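Local coordinates for protein Agap007691-pb (Anopheles gambiae, PDB 5C98) that is of unknown function but has the fold of the serpins, and so may act as an inhibitor of serine proteases, at residues Arg215-Asn220 with Ala263-Arg268; Cys224-Met229 with Leu240-Tyr245; Arg352-Leu357 with Gly370-Tyr375. All coordinates share one frame; numbering follows the deposited sequence. Where two conformers were deposited one is given.

Contact 1: Arg215-Asn220 with Ala263-Arg268; sequences RRCLHN and AQIDER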
ATOM      1  N   ARG A 215      17.135 -16.034   1.487  1.00 21.02           N
ATOM      2  CA  ARG A 215      17.700 -15.213   2.547  1.00 20.30           C
ATOM      3  C   ARG A 215      16.810 -15.277   3.789  1.00 20.87           C
ATOM      4  O   ARG A 215      15.590 -15.087   3.716  1.00 21.09           O
ATOM      5  CB  ARG A 215      17.813 -13.776   2.049  1.00 23.20           C
ATOM      6  CG  ARG A 215      18.929 -13.599   1.032  1.00 25.66           C
ATOM      7  CD  ARG A 215      18.898 -12.266   0.332  1.00 32.58           C
ATOM      8  NE  ARG A 215      19.167 -11.129   1.203  1.00 30.80           N
ATOM      9  CZ  ARG A 215      20.369 -10.811   1.677  1.00 33.68           C
ATOM     10  NH1 ARG A 215      21.427 -11.577   1.416  1.00 35.26           N
ATOM     11  NH2 ARG A 215      20.512  -9.728   2.435  1.00 36.96           N
ATOM     12  N   ARG A 216      17.424 -15.538   4.937  1.00 21.63           N
ATOM     13  CA  ARG A 216      16.686 -15.771   6.164  1.00 18.43           C
ATOM     14  C   ARG A 216      17.510 -15.272   7.341  1.00 22.93           C
ATOM     15  O   ARG A 216      18.738 -15.161   7.263  1.00 22.44           O
ATOM     16  CB  ARG A 216      16.393 -17.261   6.342  1.00 18.75           C
ATOM     17  CG  ARG A 216      17.626 -18.139   6.648  1.00 20.52           C
ATOM     18  CD  ARG A 216      17.943 -18.240   8.128  1.00 26.53           C
ATOM     19  NE  ARG A 216      19.113 -19.086   8.376  1.00 32.01           N
ATOM     20  CZ  ARG A 216      20.375 -18.656   8.330  1.00 39.67           C
ATOM     21  NH1 ARG A 216      20.652 -17.385   8.067  1.00 35.96           N
ATOM     22  NH2 ARG A 216      21.368 -19.496   8.565  1.00 37.97           N
ATOM     23  N   CYS A 217      16.823 -14.980   8.437  1.00 20.95           N
ATOM     24  CA  CYS A 217      17.500 -14.760   9.708  1.00 20.73           C
ATOM     25  C   CYS A 217      16.516 -14.917  10.854  1.00 22.20           C
ATOM     26  O   CYS A 217      15.299 -14.955  10.670  1.00 21.35           O
ATOM     27  CB  CYS A 217      18.181 -13.392   9.777  1.00 23.11           C
ATOM     28  SG  CYS A 217      17.059 -11.979   9.718  1.00 24.39           S
ATOM     29  N   LEU A 218      17.069 -15.074  12.041  1.00 20.54           N
ATOM     30  CA  LEU A 218      16.307 -14.892  13.254  1.00 18.92           C
ATOM     31  C   LEU A 218      16.492 -13.458  13.714  1.00 23.20           C
ATOM     32  O   LEU A 218      17.529 -12.837  13.464  1.00 25.47           O
ATOM     33  CB  LEU A 218      16.823 -15.826  14.343  1.00 23.13           C
ATOM     34  CG  LEU A 218      16.777 -17.325  14.094  1.00 28.08           C
ATOM     35  CD1 LEU A 218      17.283 -18.096  15.331  1.00 32.52           C
ATOM     36  CD2 LEU A 218      15.374 -17.754  13.744  1.00 30.09           C
ATOM     37  N   HIS A 219      15.483 -12.917  14.387  1.00 18.56           N
ATOM     38  CA  HIS A 219      15.611 -11.598  15.009  1.00 21.00           C
ATOM     39  C   HIS A 219      15.103 -11.726  16.443  1.00 22.57           C
ATOM     40  O   HIS A 219      13.900 -11.653  16.704  1.00 20.78           O
ATOM     41  CB  HIS A 219      14.916 -10.474  14.238  1.00 20.02           C
ATOM     42  CG  HIS A 219      15.439  -9.125  14.603  1.00 24.15           C
ATOM     43  ND1 HIS A 219      15.366  -8.626  15.886  1.00 26.95           N
ATOM     44  CD2 HIS A 219      16.103  -8.196  13.876  1.00 23.06           C
ATOM     45  CE1 HIS A 219      15.938  -7.434  15.925  1.00 28.73           C
ATOM     46  NE2 HIS A 219      16.396  -7.153  14.719  1.00 26.59           N
ATOM     47  N   ASN A 220      16.022 -11.953  17.387  1.00 23.88           N
ATOM     48  CA  ASN A 220      15.575 -12.265  18.736  1.00 24.44           C
ATOM     49  C   ASN A 220      14.966 -11.044  19.408  1.00 26.54           C
ATOM     50  O   ASN A 220      14.065 -11.192  20.228  1.00 32.46           O
ATOM     51  CB  ASN A 220      16.697 -12.863  19.598  1.00 27.26           C
ATOM     52  CG  ASN A 220      17.000 -14.327  19.286  1.00 34.83           C
ATOM     53  OD1 ASN A 220      16.231 -15.042  18.635  1.00 26.75           O
ATOM     54  ND2 ASN A 220      18.134 -14.789  19.795  1.00 39.77           N
ATOM     55  N   ALA A 263      17.149  -2.375   8.951  1.00 20.45           N
ATOM     56  CA  ALA A 263      18.584  -2.322   8.687  1.00 22.80           C
ATOM     57  C   ALA A 263      19.304  -3.514   9.299  1.00 20.67           C
ATOM     58  O   ALA A 263      20.197  -4.096   8.673  1.00 23.31           O
ATOM     59  CB  ALA A 263      19.170  -1.025   9.239  1.00 23.03           C
ATOM     60  N   GLN A 264      18.923  -3.903  10.517  1.00 20.66           N
ATOM     61  CA  GLN A 264      19.547  -5.065  11.154  1.00 20.94           C
ATOM     62  C   GLN A 264      19.226  -6.339  10.393  1.00 23.40           C
ATOM     63  O   GLN A 264      20.086  -7.209  10.221  1.00 23.63           O
ATOM     64  CB  GLN A 264      19.020  -5.227  12.579  1.00 24.44           C
ATOM     65  CG  GLN A 264      19.491  -4.177  13.547  1.00 29.62           C
ATOM     66  CD  GLN A 264      18.899  -4.368  14.928  1.00 45.14           C
ATOM     67  OE1 GLN A 264      17.700  -4.602  15.073  1.00 37.07           O
ATOM     68  NE2 GLN A 264      19.742  -4.297  15.949  1.00 47.45           N
ATOM     69  N   ILE A 265      17.980  -6.477   9.962  1.00 21.73           N
ATOM     70  CA  ILE A 265      17.604  -7.610   9.136  1.00 18.79           C
ATOM     71  C   ILE A 265      18.461  -7.658   7.879  1.00 23.78           C
ATOM     72  O   ILE A 265      19.016  -8.705   7.534  1.00 24.15           O
ATOM     73  CB  ILE A 265      16.107  -7.523   8.799  1.00 17.98           C
ATOM     74  CG1 ILE A 265      15.280  -7.888  10.033  1.00 22.17           C
ATOM     75  CG2 ILE A 265      15.724  -8.456   7.644  1.00 23.63           C
ATOM     76  CD1 ILE A 265      13.841  -7.509   9.928  1.00 21.08           C
ATOM     77  N   ASP A 266      18.588  -6.520   7.182  1.00 22.06           N
ATOM     78  CA  ASP A 266      19.396  -6.506   5.963  1.00 24.83           C
ATOM     79  C   ASP A 266      20.833  -6.959   6.227  1.00 27.45           C
ATOM     80  O   ASP A 266      21.436  -7.615   5.375  1.00 28.74           O
ATOM     81  CB  ASP A 266      19.365  -5.116   5.329  1.00 26.69           C
ATOM     82  CG  ASP A 266      18.045  -4.820   4.635  1.00 29.19           C
ATOM     83  OD1 ASP A 266      17.322  -5.780   4.302  1.00 33.01           O
ATOM     84  OD2 ASP A 266      17.744  -3.630   4.417  1.00 38.50           O
ATOM     85  N   GLU A 267      21.384  -6.663   7.405  1.00 25.03           N
ATOM     86  CA  GLU A 267      22.757  -7.056   7.716  1.00 28.19           C
ATOM     87  C   GLU A 267      22.862  -8.533   8.074  1.00 32.96           C
ATOM     88  O   GLU A 267      23.926  -9.145   7.889  1.00 34.69           O
ATOM     89  CB  GLU A 267      23.269  -6.239   8.903  1.00 31.61           C
ATOM     90  CG  GLU A 267      23.252  -4.740   8.687  1.00 44.37           C
ATOM     91  N   ARG A 268      21.792  -9.109   8.613  1.00 23.65           N
ATOM     92  CA  ARG A 268      21.793 -10.471   9.129  1.00 26.24           C
ATOM     93  C   ARG A 268      21.311 -11.507   8.131  1.00 29.36           C
ATOM     94  O   ARG A 268      21.652 -12.686   8.277  1.00 29.14           O
ATOM     95  CB  ARG A 268      20.887 -10.569  10.360  1.00 24.41           C
ATOM     96  CG  ARG A 268      21.373  -9.764  11.544  1.00 28.91           C
ATOM     97  CD  ARG A 268      20.393  -9.820  12.679  1.00 40.15           C
ATOM     98  NE  ARG A 268      20.600  -8.731  13.625  1.00 44.48           N
ATOM     99  CZ  ARG A 268      20.001  -8.653  14.808  1.00 47.29           C
ATOM    100  NH1 ARG A 268      19.174  -9.617  15.196  1.00 49.38           N
ATOM    101  NH2 ARG A 268      20.239  -7.619  15.606  1.00 49.06           N
TER
HETATM  102  O   HOH W   1      22.939  -9.704   4.442  1.00 35.18           O
HETATM  103  O   HOH W   2      18.502  -7.437   2.520  1.00 38.84           O

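Contact 2: Cys224-Met229 with Leu240-Tyr245; sequences CKVVDM and LVLLPY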
ATOM      1  N   CYS A 224      10.971 -12.656  16.019  1.00 16.61           N
ATOM      2  CA  CYS A 224      10.412 -13.245  14.813  1.00 15.78           C
ATOM      3  C   CYS A 224      11.488 -13.914  13.973  1.00 17.26           C
ATOM      4  O   CYS A 224      12.671 -13.555  14.039  1.00 18.38           O
ATOM      5  CB  CYS A 224       9.617 -12.226  13.992  1.00 16.91           C
ATOM      6  SG  CYS A 224      10.648 -10.869  13.363  1.00 18.08           S
ATOM      7  N   LYS A 225      11.055 -14.891  13.182  1.00 15.10           N
ATOM      8  CA  LYS A 225      11.821 -15.396  12.056  1.00 15.80           C
ATOM      9  C   LYS A 225      11.548 -14.524  10.838  1.00 15.18           C
ATOM     10  O   LYS A 225      10.477 -13.923  10.713  1.00 15.00           O
ATOM     11  CB  LYS A 225      11.385 -16.816  11.724  1.00 16.20           C
ATOM     12  CG  LYS A 225      11.794 -17.868  12.702  1.00 18.35           C
ATOM     13  CD  LYS A 225      11.397 -19.260  12.223  1.00 19.89           C
ATOM     14  CE  LYS A 225      11.883 -20.308  13.165  1.00 20.40           C
ATOM     15  NZ  LYS A 225      11.487 -21.671  12.733  1.00 23.17           N
ATOM     16  N   VAL A 226      12.528 -14.441   9.942  1.00 15.86           N
ATOM     17  CA  VAL A 226      12.432 -13.600   8.753  1.00 16.33           C
ATOM     18  C   VAL A 226      12.894 -14.388   7.545  1.00 16.39           C
ATOM     19  O   VAL A 226      13.948 -15.024   7.584  1.00 19.10           O
ATOM     20  CB  VAL A 226      13.324 -12.361   8.902  1.00 17.71           C
ATOM     21  CG1 VAL A 226      13.131 -11.425   7.756  1.00 18.87           C
ATOM     22  CG2 VAL A 226      13.046 -11.671  10.227  1.00 19.39           C
ATOM     23  N   VAL A 227      12.134 -14.321   6.465  1.00 15.17           N
ATOM     24  CA  VAL A 227      12.613 -14.742   5.159  1.00 15.78           C
ATOM     25  C   VAL A 227      12.317 -13.626   4.167  1.00 16.18           C
ATOM     26  O   VAL A 227      11.301 -12.936   4.271  1.00 17.28           O
ATOM     27  CB  VAL A 227      11.969 -16.059   4.664  1.00 17.25           C
ATOM     28  CG1 VAL A 227      12.421 -17.266   5.488  1.00 21.25           C
ATOM     29  CG2 VAL A 227      10.445 -15.943   4.587  1.00 23.38           C
ATOM     30  N   ASP A 228      13.204 -13.428   3.218  1.00 17.66           N
ATOM     31  CA  ASP A 228      12.978 -12.460   2.139  1.00 16.16           C
ATOM     32  C   ASP A 228      12.726 -13.265   0.871  1.00 19.52           C
ATOM     33  O   ASP A 228      13.634 -13.927   0.359  1.00 24.29           O
ATOM     34  CB  ASP A 228      14.168 -11.513   1.994  1.00 18.03           C
ATOM     35  CG  ASP A 228      13.773 -10.138   1.479  1.00 25.27           C
ATOM     36  OD1 ASP A 228      12.633  -9.974   0.966  1.00 23.65           O
ATOM     37  OD2 ASP A 228      14.612  -9.215   1.589  1.00 26.51           O
ATOM     38  N   MET A 229      11.476 -13.244   0.403  1.00 16.23           N
ATOM     39  CA  MET A 229      10.998 -14.088  -0.680  1.00 18.05           C
ATOM     40  C   MET A 229      10.964 -13.267  -1.959  1.00 19.78           C
ATOM     41  O   MET A 229      10.077 -12.413  -2.114  1.00 18.68           O
ATOM     42  CB  MET A 229       9.600 -14.597  -0.357  1.00 21.13           C
ATOM     43  CG  MET A 229       9.616 -15.591   0.799  1.00 21.45           C
ATOM     44  SD  MET A 229       7.995 -16.250   1.141  1.00 23.34           S
ATOM     45  CE  MET A 229       7.607 -17.091  -0.389  1.00 47.96           C
ATOM     46  N   LEU A 240       9.462  -9.421   2.245  1.00 15.11           N
ATOM     47  CA  LEU A 240       9.963  -9.815   3.548  0.50 13.85           C
ATOM     48  C   LEU A 240       8.789 -10.291   4.385  1.00 14.77           C
ATOM     49  O   LEU A 240       7.775  -9.600   4.504  1.00 17.29           O
ATOM     50  CB  LEU A 240      10.654  -8.617   4.192  0.50 16.41           C
ATOM     51  CG  LEU A 240      11.592  -8.851   5.373  0.50 12.43           C
ATOM     52  CD1 LEU A 240      12.828  -9.600   4.961  0.50 15.98           C
ATOM     53  CD2 LEU A 240      11.950  -7.522   6.012  0.50 14.02           C
ATOM     54  N   VAL A 241       8.920 -11.487   4.951  1.00 13.32           N
ATOM     55  CA  VAL A 241       7.871 -12.076   5.768  1.00 15.05           C
ATOM     56  C   VAL A 241       8.404 -12.189   7.179  1.00 14.84           C
ATOM     57  O   VAL A 241       9.470 -12.780   7.399  1.00 15.33           O
ATOM     58  CB  VAL A 241       7.415 -13.446   5.261  1.00 14.56           C
ATOM     59  CG1 VAL A 241       6.267 -13.969   6.106  1.00 16.23           C
ATOM     60  CG2 VAL A 241       6.996 -13.366   3.802  1.00 16.25           C
ATOM     61  N   LEU A 242       7.678 -11.620   8.122  1.00 13.70           N
ATOM     62  CA  LEU A 242       8.041 -11.633   9.541  1.00 13.60           C
ATOM     63  C   LEU A 242       7.045 -12.528  10.263  1.00 14.62           C
ATOM     64  O   LEU A 242       5.849 -12.205  10.345  1.00 14.17           O
ATOM     65  CB  LEU A 242       8.016 -10.228  10.130  1.00 15.96           C
ATOM     66  CG  LEU A 242       8.758  -9.137   9.369  1.00 21.27           C
ATOM     67  CD1 LEU A 242       8.741  -7.833  10.173  1.00 20.50           C
ATOM     68  CD2 LEU A 242      10.163  -9.549   9.042  1.00 22.59           C
ATOM     69  N   LEU A 243       7.538 -13.639  10.799  1.00 14.16           N
ATOM     70  CA  LEU A 243       6.707 -14.633  11.464  1.00 14.02           C
ATOM     71  C   LEU A 243       7.043 -14.629  12.946  1.00 13.76           C
ATOM     72  O   LEU A 243       8.146 -15.050  13.331  1.00 15.54           O
ATOM     73  CB  LEU A 243       6.997 -16.005  10.854  1.00 16.37           C
ATOM     74  CG  LEU A 243       6.277 -17.193  11.464  1.00 16.52           C
ATOM     75  CD1 LEU A 243       4.783 -17.136  11.222  1.00 16.40           C
ATOM     76  CD2 LEU A 243       6.840 -18.506  10.892  1.00 18.25           C
ATOM     77  N   PRO A 244       6.151 -14.166  13.801  1.00 13.24           N
ATOM     78  CA  PRO A 244       6.458 -14.109  15.232  1.00 13.60           C
ATOM     79  C   PRO A 244       6.847 -15.466  15.786  1.00 15.06           C
ATOM     80  O   PRO A 244       6.301 -16.496  15.387  1.00 17.14           O
ATOM     81  CB  PRO A 244       5.151 -13.612  15.859  1.00 17.43           C
ATOM     82  CG  PRO A 244       4.463 -12.855  14.755  1.00 18.05           C
ATOM     83  CD  PRO A 244       4.818 -13.606  13.491  1.00 15.58           C
ATOM     84  N   TYR A 245       7.783 -15.468  16.725  1.00 15.54           N
ATOM     85  CA  TYR A 245       8.077 -16.695  17.439  1.00 16.58           C
ATOM     86  C   TYR A 245       6.817 -17.174  18.158  1.00 18.03           C
ATOM     87  O   TYR A 245       5.923 -16.389  18.476  1.00 19.36           O
ATOM     88  CB  TYR A 245       9.128 -16.427  18.520  1.00 16.91           C
ATOM     89  CG  TYR A 245      10.524 -16.083  18.022  1.00 15.07           C
ATOM     90  CD1 TYR A 245      10.921 -16.373  16.734  1.00 15.20           C
ATOM     91  CD2 TYR A 245      11.456 -15.546  18.883  1.00 17.34           C
ATOM     92  CE1 TYR A 245      12.204 -16.079  16.297  1.00 18.52           C
ATOM     93  CE2 TYR A 245      12.725 -15.255  18.470  1.00 20.27           C
ATOM     94  CZ  TYR A 245      13.101 -15.536  17.180  1.00 22.45           C
ATOM     95  OH  TYR A 245      14.389 -15.245  16.748  1.00 21.82           O
TER

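Contact 3: Arg352-Leu357 with Gly370-Tyr375; sequences RPFMFL and GNFSKY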
ATOM      1  N   ARG A 352       0.813 -19.206  11.270  1.00 16.55           N
ATOM      2  CA  ARG A 352       0.202 -18.286  12.208  1.00 16.65           C
ATOM      3  C   ARG A 352       0.363 -16.895  11.636  1.00 15.28           C
ATOM      4  O   ARG A 352       1.131 -16.704  10.682  1.00 15.11           O
ATOM      5  CB  ARG A 352       0.839 -18.375  13.598  1.00 21.35           C
ATOM      6  CG  ARG A 352       2.287 -18.420  13.627  1.00 25.57           C
ATOM      7  CD  ARG A 352       2.751 -18.892  15.027  1.00 35.32           C
ATOM      8  NE  ARG A 352       4.176 -18.662  15.185  1.00 28.43           N
ATOM      9  CZ  ARG A 352       5.115 -19.455  14.683  1.00 20.19           C
ATOM     10  NH1 ARG A 352       4.781 -20.576  14.036  1.00 33.57           N
ATOM     11  NH2 ARG A 352       6.381 -19.175  14.847  1.00 27.18           N
ATOM     12  N   PRO A 353      -0.380 -15.918  12.138  1.00 13.69           N
ATOM     13  CA  PRO A 353      -0.404 -14.592  11.515  1.00 14.69           C
ATOM     14  C   PRO A 353       0.973 -14.002  11.336  1.00 12.62           C
ATOM     15  O   PRO A 353       1.837 -14.091  12.220  1.00 14.36           O
ATOM     16  CB  PRO A 353      -1.243 -13.761  12.486  1.00 12.59           C
ATOM     17  CG  PRO A 353      -2.200 -14.798  13.055  1.00 15.04           C
ATOM     18  CD  PRO A 353      -1.374 -16.032  13.224  1.00 15.09           C
ATOM     19  N   PHE A 354       1.168 -13.356  10.191  1.00 13.39           N
ATOM     20  CA  PHE A 354       2.460 -12.794   9.856  1.00 13.69           C
ATOM     21  C   PHE A 354       2.278 -11.431   9.209  1.00 13.43           C
ATOM     22  O   PHE A 354       1.194 -11.086   8.717  1.00 13.76           O
ATOM     23  CB  PHE A 354       3.263 -13.742   8.943  1.00 13.44           C
ATOM     24  CG  PHE A 354       2.582 -14.096   7.635  1.00 15.06           C
ATOM     25  CD1 PHE A 354       2.684 -13.297   6.525  1.00 14.53           C
ATOM     26  CD2 PHE A 354       1.858 -15.268   7.533  1.00 13.47           C
ATOM     27  CE1 PHE A 354       2.045 -13.677   5.322  1.00 15.65           C
ATOM     28  CE2 PHE A 354       1.222 -15.656   6.355  1.00 15.55           C
ATOM     29  CZ  PHE A 354       1.332 -14.866   5.244  1.00 14.80           C
ATOM     30  N   MET A 355       3.351 -10.658   9.231  1.00 12.30           N
ATOM     31  CA  MET A 355       3.444  -9.371   8.561  1.00 11.49           C
ATOM     32  C   MET A 355       4.311  -9.535   7.314  1.00 13.76           C
ATOM     33  O   MET A 355       5.242 -10.352   7.282  1.00 14.47           O
ATOM     34  CB  MET A 355       4.083  -8.333   9.508  1.00 15.10           C
ATOM     35  CG  MET A 355       4.379  -6.970   8.903  1.00 16.01           C
ATOM     36  SD  MET A 355       5.044  -5.927  10.245  1.00 17.26           S
ATOM     37  CE  MET A 355       5.302  -4.411   9.328  1.00 21.87           C
ATOM     38  N   PHE A 356       4.006  -8.750   6.281  1.00 13.75           N
ATOM     39  CA  PHE A 356       4.814  -8.752   5.075  1.00 13.11           C
ATOM     40  C   PHE A 356       5.145  -7.327   4.657  1.00 12.64           C
ATOM     41  O   PHE A 356       4.393  -6.388   4.917  1.00 13.79           O
ATOM     42  CB  PHE A 356       4.124  -9.524   3.929  1.00 13.34           C
ATOM     43  CG  PHE A 356       2.806  -8.966   3.518  1.00 16.41           C
ATOM     44  CD1 PHE A 356       2.719  -7.915   2.632  1.00 17.59           C
ATOM     45  CD2 PHE A 356       1.636  -9.527   4.009  1.00 18.73           C
ATOM     46  CE1 PHE A 356       1.461  -7.402   2.261  1.00 21.83           C
ATOM     47  CE2 PHE A 356       0.398  -9.035   3.632  1.00 21.10           C
ATOM     48  CZ  PHE A 356       0.307  -7.978   2.772  1.00 20.79           C
ATOM     49  N   LEU A 357       6.292  -7.168   4.007  1.00 13.38           N
ATOM     50  CA  LEU A 357       6.747  -5.886   3.468  1.00 12.93           C
ATOM     51  C   LEU A 357       7.236  -6.128   2.054  1.00 13.96           C
ATOM     52  O   LEU A 357       8.125  -6.960   1.841  1.00 15.94           O
ATOM     53  CB  LEU A 357       7.886  -5.277   4.298  1.00 15.41           C
ATOM     54  CG  LEU A 357       7.535  -5.050   5.762  1.00 15.02           C
ATOM     55  CD1 LEU A 357       7.906  -6.286   6.595  1.00 17.95           C
ATOM     56  CD2 LEU A 357       8.254  -3.862   6.263  1.00 20.08           C
ATOM     57  N   GLY A 370       1.656  -5.052   5.008  1.00 13.35           N
ATOM     58  CA  GLY A 370       0.385  -5.614   5.410  1.00 15.31           C
ATOM     59  C   GLY A 370       0.566  -6.795   6.324  1.00 12.52           C
ATOM     60  O   GLY A 370       1.664  -7.063   6.826  1.00 13.33           O
ATOM     61  N   ASN A 371      -0.557  -7.463   6.585  1.00 13.85           N
ATOM     62  CA  ASN A 371      -0.569  -8.636   7.444  1.00 14.22           C
ATOM     63  C   ASN A 371      -1.612  -9.611   6.942  1.00 15.58           C
ATOM     64  O   ASN A 371      -2.587  -9.224   6.293  1.00 15.32           O
ATOM     65  CB  ASN A 371      -0.851  -8.263   8.899  1.00 13.37           C
ATOM     66  CG  ASN A 371      -2.255  -7.768   9.113  1.00 13.74           C
ATOM     67  OD1 ASN A 371      -2.554  -6.618   8.840  1.00 16.63           O
ATOM     68  ND2 ASN A 371      -3.123  -8.625   9.643  1.00 15.56           N
ATOM     69  N   PHE A 372      -1.374 -10.890   7.231  1.00 12.53           N
ATOM     70  CA  PHE A 372      -2.295 -11.969   6.944  1.00 13.94           C
ATOM     71  C   PHE A 372      -2.585 -12.684   8.253  1.00 14.13           C
ATOM     72  O   PHE A 372      -1.723 -13.376   8.809  1.00 14.70           O
ATOM     73  CB  PHE A 372      -1.712 -12.905   5.883  1.00 15.28           C
ATOM     74  CG  PHE A 372      -2.679 -13.937   5.431  1.00 16.94           C
ATOM     75  CD1 PHE A 372      -3.727 -13.574   4.633  1.00 16.24           C
ATOM     76  CD2 PHE A 372      -2.588 -15.251   5.863  1.00 17.84           C
ATOM     77  CE1 PHE A 372      -4.681 -14.508   4.229  1.00 18.05           C
ATOM     78  CE2 PHE A 372      -3.534 -16.193   5.452  1.00 18.41           C
ATOM     79  CZ  PHE A 372      -4.561 -15.826   4.666  1.00 16.25           C
ATOM     80  N   SER A 373      -3.811 -12.495   8.751  1.00 14.93           N
ATOM     81  CA  SER A 373      -4.235 -12.954  10.061  1.00 14.79           C
ATOM     82  C   SER A 373      -5.604 -13.607  10.087  1.00 17.20           C
ATOM     83  O   SER A 373      -5.859 -14.385  11.009  1.00 18.04           O
ATOM     84  CB  SER A 373      -4.284 -11.777  11.021  1.00 17.28           C
ATOM     85  OG  SER A 373      -3.019 -11.171  11.069  1.00 15.46           O
ATOM     86  N   LYS A 374      -6.509 -13.276   9.158  1.00 17.10           N
ATOM     87  CA  LYS A 374      -7.932 -13.559   9.257  1.00 16.67           C
ATOM     88  C   LYS A 374      -8.365 -14.522   8.161  1.00 18.32           C
ATOM     89  O   LYS A 374      -7.933 -14.405   6.999  1.00 17.74           O
ATOM     90  CB  LYS A 374      -8.714 -12.242   9.124  1.00 19.17           C
ATOM     91  CG  LYS A 374     -10.227 -12.432   9.237  1.00 22.05           C
ATOM     92  CD  LYS A 374     -11.011 -11.150   9.043  1.00 22.93           C
ATOM     93  CE  LYS A 374     -12.505 -11.414   9.076  1.00 30.07           C
ATOM     94  NZ  LYS A 374     -13.278 -10.189   8.760  1.00 40.87           N
ATOM     95  N   TYR A 375      -9.227 -15.464   8.549  1.00 18.20           N
ATOM     96  CA  TYR A 375      -9.835 -16.382   7.603  1.00 19.24           C
ATOM     97  C   TYR A 375     -11.065 -15.737   6.973  1.00 23.48           C
ATOM     98  O   TYR A 375     -12.016 -15.366   7.679  1.00 23.24           O
ATOM     99  CB  TYR A 375     -10.246 -17.681   8.287  1.00 20.37           C
ATOM    100  CG  TYR A 375     -10.933 -18.594   7.323  1.00 21.72           C
ATOM    101  CD1 TYR A 375     -10.271 -19.055   6.189  1.00 22.46           C
ATOM    102  CD2 TYR A 375     -12.232 -18.990   7.531  1.00 24.40           C
ATOM    103  CE1 TYR A 375     -10.895 -19.889   5.288  1.00 22.89           C
ATOM    104  CE2 TYR A 375     -12.873 -19.841   6.637  1.00 24.86           C
ATOM    105  CZ  TYR A 375     -12.203 -20.277   5.514  1.00 24.80           C
ATOM    106  OH  TYR A 375     -12.872 -21.122   4.642  1.00 28.18           O
TER

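Contact 1: Arg215-Asn220 with Ala263-Arg268
Q264 opens the contact by presenting its amide oxygen to the edge of the H219 imidazole. The bond from H219 NE2 to Q264 OE1 is 2.9 Å long with an angle of 147° at the hydrogen. OE1 lies in the ring plane, whereas the donor stands well above the plane of the amide, so the bond is better aligned with the ring than with the carbonyl. ND1 on the other side of the ring bonds to the backbone N of L222; together the two bonds fix the rotation of the imidazole. The next residue, I265, approaches the same ring, its CG1 3.9 Å from H219 CD2, and turns CG2 toward C217 SG. D266 reaches the strand through solvent. Two waters accept from R215 NH2 and donate to D266, one to its backbone O and the other to its OD1, a carboxylate oxygen that also forms a salt bridge with R359. R268 closes the helix and spans more of the strand: its CB lies 4.0 Å from C217 CB, and its extended chain carries the guanidinium out to H219. There the two flat groups stack almost parallel, with planes 13° apart and centres 4.2 Å apart, and R268 NH1 sits 3.6 Å above the middle of the ring. Stacking so close to an arginine would probably favour a neutral imidazole, as does the use of both ring nitrogens, one as donor and one as acceptor. C217 and I265 also both pack on V226 in the next strand, which seats the end of the helix on the sheet. A short helix 259-268 lying against the strands of sheet B in this way is a feature of the serpin fold.

Contact 2: Cys224-Met229 with Leu240-Tyr245
Y245 lays its ring over the backbone of C224, whose N stands 3.6 Å above the ring plane, over the centre, while C224 C is 3.3 Å from Y245 CE1. The K225 side chain runs at about a right angle to that of Y245, its CG touching CE1 of the ring. The phenol oxygen is held beyond the pair, by a hydrogen bond with N220. Beyond this corner the strands are joined by two reciprocal rings of backbone bonds. K225 N donates to L243 O at 2.9 Å, and L243 N to K225 O at 3.0 Å; V227 and V241 repeat the exchange, the V241 N to V227 O bond being nearly straight at 171°. Side chains then alternate between the two faces. On one, V226 and L242 lie side by side, and both valine methyls rest on L242 CD2, V226 CG1 at 3.7 Å and CG2 at 3.8 Å. L240 continues this row toward D228, whose carboxylate is satisfied by S238 and by a salt bridge to R359. On the other face V227 CG2 is 4.0 Å from V241 CB, and M229 SD lies equally far from V241 CG2. K225, V227, V241 and L243 all touch F348 on this side, and the lysine ammonium continues to the carbonyl of E347. L242 on the first face meets I253 of helix 250-256. The arrangement is an antiparallel beta hairpin, two neighbouring strands within sheet B of the serpin fold.

Contact 3: Arg352-Leu357 with Gly370-Tyr375
F354 and F372 exchange backbone hydrogen bonds, F372 N to F354 O at 3.0 Å and F354 N to F372 O at 3.2 Å, and F356 forms a second such pair with G370. Between these, weaker CA-H...O contacts fill in: G370 O, already bonded to F356 N, also takes M355 CA at 3.4 Å. CH-pi contacts come next, both made by rings that swing across the hairpin. F356 has CG between its backbone N and carbonyl carbon (chi1 61°), which lays the ring over G370, with G370 CA 3.8 Å from the ring centroid. Since glycine carries no side chain, the ring can settle directly on the main chain. The F354 ring instead takes a side-chain carbon, F372 CB, over its face at 4.0 Å from the centroid; the two rings themselves meet obliquely, with planes at 38°. Within 370-375, N371 ND2 donates to S373 OG at 2.9 Å and also to C37 O; across the contact, P353 CB packs against that serine oxygen. P353, M355 and S373 lie under L250 of helix 250-256, the phenylalanines F354 and F372 face strand 270-287, and the hairpin is flanked by strand 237-244 beside 354-360 and strand 39-41 beside 366-372.

The three contacts run in order across neighbouring strands of one serpin domain, and the strands 204-219, 224-230, 237-244, 354-360 and 366-372 follow side by side. Contact 2 lies within the chain span enclosed by contact 1, and contact 3 comes later in series. Centres of contacts 1 and 2 are about 9 Å apart, those of 2 and 3 about 11 Å, and those of 1 and 3 about 19 Å. Contacts 1 and 2 meet through H219 N and C224 O, contacts 2 and 3 through L240 N and L357 O. Two hairpins distant in sequence thus adjoin in sheet B, beside part of strand 204-219, with helices 250-256 and 259-268 packed on them.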